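Local coordinates for protein cytochrome (Paracoccus pantotrophus, PDB 2XTS) that forms the heme c-carrying cytochrome part of the sulfane dehydrogenase SoxCD and probably passes on electrons from the oxidation of protein-bound sulfur, at residues Val21-Gln26 against Tyr85-Tyr90; Gly33-Gly38 against Thr114-Tyr119. One frame throughout, in Å; residues are numbered along the deposited sequence.

Contact 1: Val21-Gln26 against Tyr85-Tyr90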
loop_
_atom_site.group_PDB
_atom_site.type_symbol
_atom_site.label_atom_id
_atom_site.label_comp_id
_atom_site.label_asym_id
_atom_site.label_seq_id
_atom_site.Cartn_x
_atom_site.Cartn_y
_atom_site.Cartn_z
ATOM N N VAL D 21 11.780 26.748 -25.026
ATOM C CA VAL D 21 12.614 27.168 -26.139
ATOM C C VAL D 21 13.469 25.970 -26.498
ATOM O O VAL D 21 14.133 25.412 -25.636
ATOM C CB VAL D 21 13.520 28.371 -25.805
ATOM C CG1 VAL D 21 14.334 28.742 -27.053
ATOM C CG2 VAL D 21 12.703 29.538 -25.274
ATOM N N LEU D 22 13.424 25.585 -27.771
ATOM C CA LEU D 22 14.167 24.439 -28.282
ATOM C C LEU D 22 15.509 24.929 -28.835
ATOM O O LEU D 22 15.693 26.109 -29.044
ATOM C CB LEU D 22 13.335 23.694 -29.332
ATOM C CG LEU D 22 12.079 22.998 -28.746
ATOM C CD1 LEU D 22 10.909 23.958 -28.513
ATOM C CD2 LEU D 22 11.624 21.863 -29.614
ATOM N N PRO D 23 16.485 24.025 -29.023
ATOM C CA PRO D 23 17.840 24.470 -29.365
ATOM C C PRO D 23 17.967 25.268 -30.649
ATOM O O PRO D 23 18.879 26.089 -30.768
ATOM C CB PRO D 23 18.622 23.159 -29.439
ATOM C CG PRO D 23 17.913 22.303 -28.442
ATOM C CD PRO D 23 16.465 22.595 -28.668
ATOM N N ASP D 24 17.044 25.040 -31.588
ATOM C CA ASP D 24 16.999 25.746 -32.862
ATOM C C ASP D 24 16.239 27.057 -32.796
ATOM O O ASP D 24 16.036 27.706 -33.821
ATOM C CB ASP D 24 16.365 24.820 -33.904
ATOM C CG ASP D 24 14.883 24.496 -33.623
ATOM O OD1 ASP D 24 14.317 24.906 -32.584
ATOM O OD2 ASP D 24 14.267 23.840 -34.496
ATOM N N GLY D 25 15.831 27.471 -31.597
ATOM C CA GLY D 25 15.153 28.747 -31.426
ATOM C C GLY D 25 13.641 28.696 -31.476
ATOM O O GLY D 25 13.024 29.719 -31.221
ATOM N N GLN D 26 13.018 27.552 -31.779
ATOM C CA GLN D 26 11.568 27.450 -31.660
ATOM C C GLN D 26 11.183 27.874 -30.243
ATOM O O GLN D 26 11.791 27.420 -29.267
ATOM C CB GLN D 26 11.078 26.022 -31.902
ATOM C CG GLN D 26 11.240 25.480 -33.319
ATOM C CD GLN D 26 10.699 24.069 -33.443
ATOM O OE1 GLN D 26 9.501 23.832 -33.289
ATOM N NE2 GLN D 26 11.586 23.127 -33.737
ATOM N N TYR D 85 23.527 24.140 -25.115
ATOM C CA TYR D 85 22.683 25.088 -25.864
ATOM C C TYR D 85 22.276 26.299 -25.042
ATOM O O TYR D 85 21.909 26.186 -23.866
ATOM C CB TYR D 85 21.384 24.388 -26.327
ATOM C CG TYR D 85 21.640 23.112 -27.099
ATOM C CD1 TYR D 85 22.351 23.146 -28.297
ATOM C CD2 TYR D 85 21.224 21.871 -26.628
ATOM C CE1 TYR D 85 22.659 21.974 -28.986
ATOM C CE2 TYR D 85 21.495 20.713 -27.329
ATOM C CZ TYR D 85 22.214 20.768 -28.488
ATOM O OH TYR D 85 22.489 19.602 -29.169
ATOM N N LEU D 86 22.244 27.444 -25.703
ATOM C CA LEU D 86 21.785 28.680 -25.093
ATOM C C LEU D 86 20.303 28.662 -24.821
ATOM O O LEU D 86 19.861 29.291 -23.864
ATOM C CB LEU D 86 22.159 29.876 -25.975
ATOM C CG LEU D 86 22.025 31.229 -25.293
ATOM C CD1 LEU D 86 22.972 31.325 -24.129
ATOM C CD2 LEU D 86 22.246 32.353 -26.273
ATOM N N SER D 87 19.540 27.958 -25.649
ATOM C CA SER D 87 18.106 27.877 -25.448
ATOM C C SER D 87 17.751 27.510 -24.018
ATOM O O SER D 87 16.826 28.074 -23.428
ATOM C CB SER D 87 17.498 26.861 -26.394
ATOM O OG SER D 87 18.141 25.624 -26.291
ATOM N N THR D 88 18.478 26.550 -23.459
ATOM C CA THR D 88 18.194 26.045 -22.122
ATOM C C THR D 88 18.355 27.144 -21.081
ATOM O O THR D 88 17.634 27.185 -20.087
ATOM C CB THR D 88 19.121 24.884 -21.801
ATOM O OG1 THR D 88 19.218 24.015 -22.939
ATOM C CG2 THR D 88 18.670 24.126 -20.566
ATOM N N VAL D 89 19.344 28.008 -21.284
ATOM C CA VAL D 89 19.596 29.096 -20.340
ATOM C C VAL D 89 18.386 30.033 -20.280
ATOM O O VAL D 89 17.841 30.325 -19.226
ATOM C CB VAL D 89 20.837 29.903 -20.711
ATOM C CG1 VAL D 89 21.109 30.993 -19.673
ATOM C CG2 VAL D 89 22.068 28.975 -20.837
ATOM N N TYR D 90 17.965 30.489 -21.445
ATOM C CA TYR D 90 16.830 31.362 -21.521
ATOM C C TYR D 90 15.616 30.730 -20.869
ATOM O O TYR D 90 14.919 31.327 -20.045
ATOM C CB TYR D 90 16.544 31.700 -23.009
ATOM C CG TYR D 90 15.440 32.713 -23.130
ATOM C CD1 TYR D 90 14.116 32.344 -22.926
ATOM C CD2 TYR D 90 15.717 34.050 -23.418
ATOM C CE1 TYR D 90 13.088 33.282 -22.992
ATOM C CE2 TYR D 90 14.695 34.982 -23.494
ATOM C CZ TYR D 90 13.393 34.595 -23.261
ATOM O OH TYR D 90 12.381 35.517 -23.347
HETATM O O HOH W 1 16.373 24.135 -24.818
HETATM O O HOH W 2 20.249 27.349 -28.470
#

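Contact 2: Gly33-Gly38 against Thr114-Tyr119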
loop_
_atom_site.group_PDB
_atom_site.type_symbol
_atom_site.label_atom_id
_atom_site.label_comp_id
_atom_site.label_asym_id
_atom_site.label_seq_id
_atom_site.Cartn_x
_atom_site.Cartn_y
_atom_site.Cartn_z
ATOM N N GLY D 33 18.042 42.259 -25.108
ATOM C CA GLY D 33 18.669 42.680 -23.871
ATOM C C GLY D 33 20.172 42.700 -23.992
ATOM O O GLY D 33 20.747 41.824 -24.659
ATOM N N ASP D 34 20.810 43.669 -23.341
ATOM C CA ASP D 34 22.261 43.767 -23.397
ATOM C C ASP D 34 22.911 43.355 -22.098
ATOM O O ASP D 34 22.233 43.145 -21.085
ATOM C CB ASP D 34 22.735 45.140 -23.886
ATOM C CG ASP D 34 22.368 46.280 -22.972
ATOM O OD1 ASP D 34 21.993 46.080 -21.811
ATOM O OD2 ASP D 34 22.481 47.432 -23.444
ATOM N N VAL D 35 24.233 43.216 -22.147
ATOM C CA VAL D 35 25.016 42.777 -20.991
ATOM C C VAL D 35 24.824 43.705 -19.791
ATOM O O VAL D 35 24.610 43.232 -18.679
ATOM C CB VAL D 35 26.495 42.615 -21.362
ATOM C CG1 VAL D 35 27.343 42.367 -20.130
ATOM C CG2 VAL D 35 26.654 41.507 -22.401
ATOM N N ALA D 36 24.884 45.014 -20.009
ATOM C CA ALA D 36 24.826 45.971 -18.905
ATOM C C ALA D 36 23.475 45.903 -18.190
ATOM O O ALA D 36 23.401 45.956 -16.938
ATOM C CB ALA D 36 25.125 47.416 -19.381
ATOM N N THR D 37 22.408 45.774 -18.978
ATOM C CA THR D 37 21.075 45.635 -18.414
ATOM C C THR D 37 20.965 44.310 -17.641
ATOM O O THR D 37 20.403 44.261 -16.546
ATOM C CB THR D 37 19.998 45.701 -19.506
ATOM O OG1 THR D 37 20.126 46.934 -20.226
ATOM C CG2 THR D 37 18.609 45.569 -18.921
ATOM N N GLY D 38 21.544 43.247 -18.196
ATOM C CA GLY D 38 21.566 41.958 -17.531
ATOM C C GLY D 38 22.307 41.999 -16.210
ATOM O O GLY D 38 21.872 41.370 -15.239
ATOM N N THR D 114 20.504 36.579 -19.954
ATOM C CA THR D 114 21.217 35.583 -20.740
ATOM C C THR D 114 22.471 36.203 -21.365
ATOM O O THR D 114 23.528 35.597 -21.345
ATOM C CB THR D 114 20.294 34.926 -21.794
ATOM O OG1 THR D 114 19.185 34.306 -21.138
ATOM C CG2 THR D 114 21.005 33.853 -22.565
ATOM N N ALA D 115 22.370 37.430 -21.870
ATOM C CA ALA D 115 23.547 38.140 -22.370
ATOM C C ALA D 115 24.612 38.297 -21.285
ATOM O O ALA D 115 25.794 38.081 -21.520
ATOM C CB ALA D 115 23.149 39.512 -22.922
ATOM N N PHE D 116 24.182 38.674 -20.084
ATOM C CA PHE D 116 25.120 38.818 -18.960
ATOM C C PHE D 116 25.783 37.479 -18.579
ATOM O O PHE D 116 26.957 37.441 -18.227
ATOM C CB PHE D 116 24.398 39.402 -17.732
ATOM C CG PHE D 116 25.261 39.478 -16.516
ATOM C CD1 PHE D 116 26.291 40.400 -16.454
ATOM C CD2 PHE D 116 25.063 38.601 -15.451
ATOM C CE1 PHE D 116 27.119 40.468 -15.363
ATOM C CE2 PHE D 116 25.913 38.666 -14.341
ATOM C CZ PHE D 116 26.933 39.610 -14.308
ATOM N N LEU D 117 25.022 36.387 -18.605
ATOM C CA LEU D 117 25.605 35.071 -18.322
ATOM C C LEU D 117 26.617 34.689 -19.410
ATOM O O LEU D 117 27.660 34.117 -19.122
ATOM C CB LEU D 117 24.508 34.011 -18.144
ATOM C CG LEU D 117 23.684 34.164 -16.860
ATOM C CD1 LEU D 117 22.524 33.199 -16.937
ATOM C CD2 LEU D 117 24.540 33.919 -15.624
ATOM N N LEU D 118 26.329 35.010 -20.668
ATOM C CA LEU D 118 27.332 34.797 -21.721
ATOM C C LEU D 118 28.601 35.599 -21.413
ATOM O O LEU D 118 29.704 35.099 -21.521
ATOM C CB LEU D 118 26.795 35.195 -23.088
ATOM C CG LEU D 118 25.796 34.234 -23.704
ATOM C CD1 LEU D 118 25.079 34.877 -24.881
ATOM C CD2 LEU D 118 26.465 32.921 -24.116
ATOM N N TYR D 119 28.440 36.869 -21.065
ATOM C CA TYR D 119 29.590 37.711 -20.755
ATOM C C TYR D 119 30.380 37.170 -19.558
ATOM O O TYR D 119 31.608 37.119 -19.572
ATOM C CB TYR D 119 29.116 39.133 -20.454
ATOM C CG TYR D 119 30.197 40.017 -19.872
ATOM C CD1 TYR D 119 31.212 40.499 -20.687
ATOM C CD2 TYR D 119 30.239 40.313 -18.502
ATOM C CE1 TYR D 119 32.222 41.295 -20.162
ATOM C CE2 TYR D 119 31.250 41.090 -17.983
ATOM C CZ TYR D 119 32.235 41.575 -18.826
ATOM O OH TYR D 119 33.238 42.351 -18.318
#

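Contact 1: Val21-Gln26 against Tyr85-Tyr90
Water 1 joins Ser87 to Val21: it lies 2.7 Å from Ser87 OG and donates to Val21 O, also at 2.7 Å. With chi1 at 53°, the Ser87 hydroxyl sits between its backbone N and carbonyl carbon, which turns OG to the water and lays it against Pro23 CA. Ser87 CB meanwhile rests on the carbonyl oxygen of Leu22, 3.3 Å from Leu22 O. A second water is shared by Pro23 O, to which it donates, and Ser87 N, from which it accepts, so a backbone N-H in the first turn of helix 86-96 is satisfied through solvent. No direct hydrogen bond crosses between the segments.

Apolar contacts lie around this polar strip. Pro23 covers one face of the Tyr85 ring in a CH-pi contact, its CB 3.9 Å from the centroid of the Tyr85 ring and 14° off the normal. The two methyls of Val21 meet different residues of the helix: CG1, anti to the backbone N, packs on Ser87 CB, while CG2 lies 3.9 Å from Tyr90 CD1, the two side chains meeting nearly at right angles. Val21 N also donates a hydrogen bond to Asp91 OD2, a direct polar tie to the same helix.

The loop itself is a type I beta turn from Leu22 to Gly25, overlapped by an Asx turn in which Asp24 OD1 accepts from Gln26 N. Asp24 forms a salt bridge with Lys235 of the sulfite dehydrogenase chain, and in one of its two conformers Gln26 bonds to Asp234 of that chain. The arrangement is a turn packed on the start of a cytochrome c helix at the subunit interface.

Contact 2: Gly33-Gly38 against Thr114-Tyr119
Val35, Phe116 and Ala115 carry this contact, with the valine lying against Ala115 and Tyr119, one turn apart on helix 107-120. Its two methyls have different partners. CG1, anti to the backbone N (chi1 171°), reaches the base of Tyr119, 3.7 Å from Tyr119 CB and as near to Tyr119 CG, where the valine and tyrosine side chains cross at about a right angle. CG2 lies 3.6 Å from Ala115 O, a carbonyl already engaged by Tyr119 N in the helix, and also touches Tyr119 CB.

Ala115 points its methyl at the junction where strand 32-34 gives way to helix 35-45. The methyl lies 3.8 Å from Gly33 O and close to Val35 N, so a small side chain meets backbone here. Phe116 approaches the next turn of helix 35-45: its CB is 3.7 Å from Gly38 C, and CD1 leans toward Val35 O. Gly38 has no side chain, and its backbone meets Phe116 CB directly. The backbones are accordingly near, with Val35 CA 4.5 Å from Phe116 CA.

The start of helix 35-45 is fixed by Asp34 at the N-cap. Asp34 OD1 accepts from Thr37 N at 2.9 Å and from Thr37 OG1 at 2.6 Å, the two donors arriving from opposite faces of the carboxylate plane.

Helix 35-45 leads into the heme-binding Cys46 and His50, and its packing on helix 107-120 is the pairing of N- and C-terminal helices characteristic of the cytochrome c fold. Phe116, whose side chain is about 7 Å from the heme, meets the ring of Phe42 on helix 35-45. Gly33 pairs with Leu130 of strand 129-131, against which Ala115 also packs, and Thr114 and Leu118 turn to helix 86-96. Helix 107-120 is thus flanked by helix 35-45, helix 86-96 and the short two-stranded sheet.

In the fold
The two contacts, with centres 16 Å apart, belong to the heme-bearing cytochrome c domain and meet where helix 86-96 packs on helix 107-120. Leu86 of contact 1 lies on Thr114 and Leu118 of contact 2, with Leu86 CD1 3.6 Å from Thr114 CG2, and Val89 packs on Leu117. Contact 2, partly buried, joins the N-terminal and C-terminal helices of the domain through close packing of apolar side chains on each other and on backbone, and involves no other subunit. Contact 1 is buried, includes two bridging waters, and both its loop and the start of helix 86-96 touch the sulfite dehydrogenase chain. Its segments alternate with those of contact 2 along the sequence.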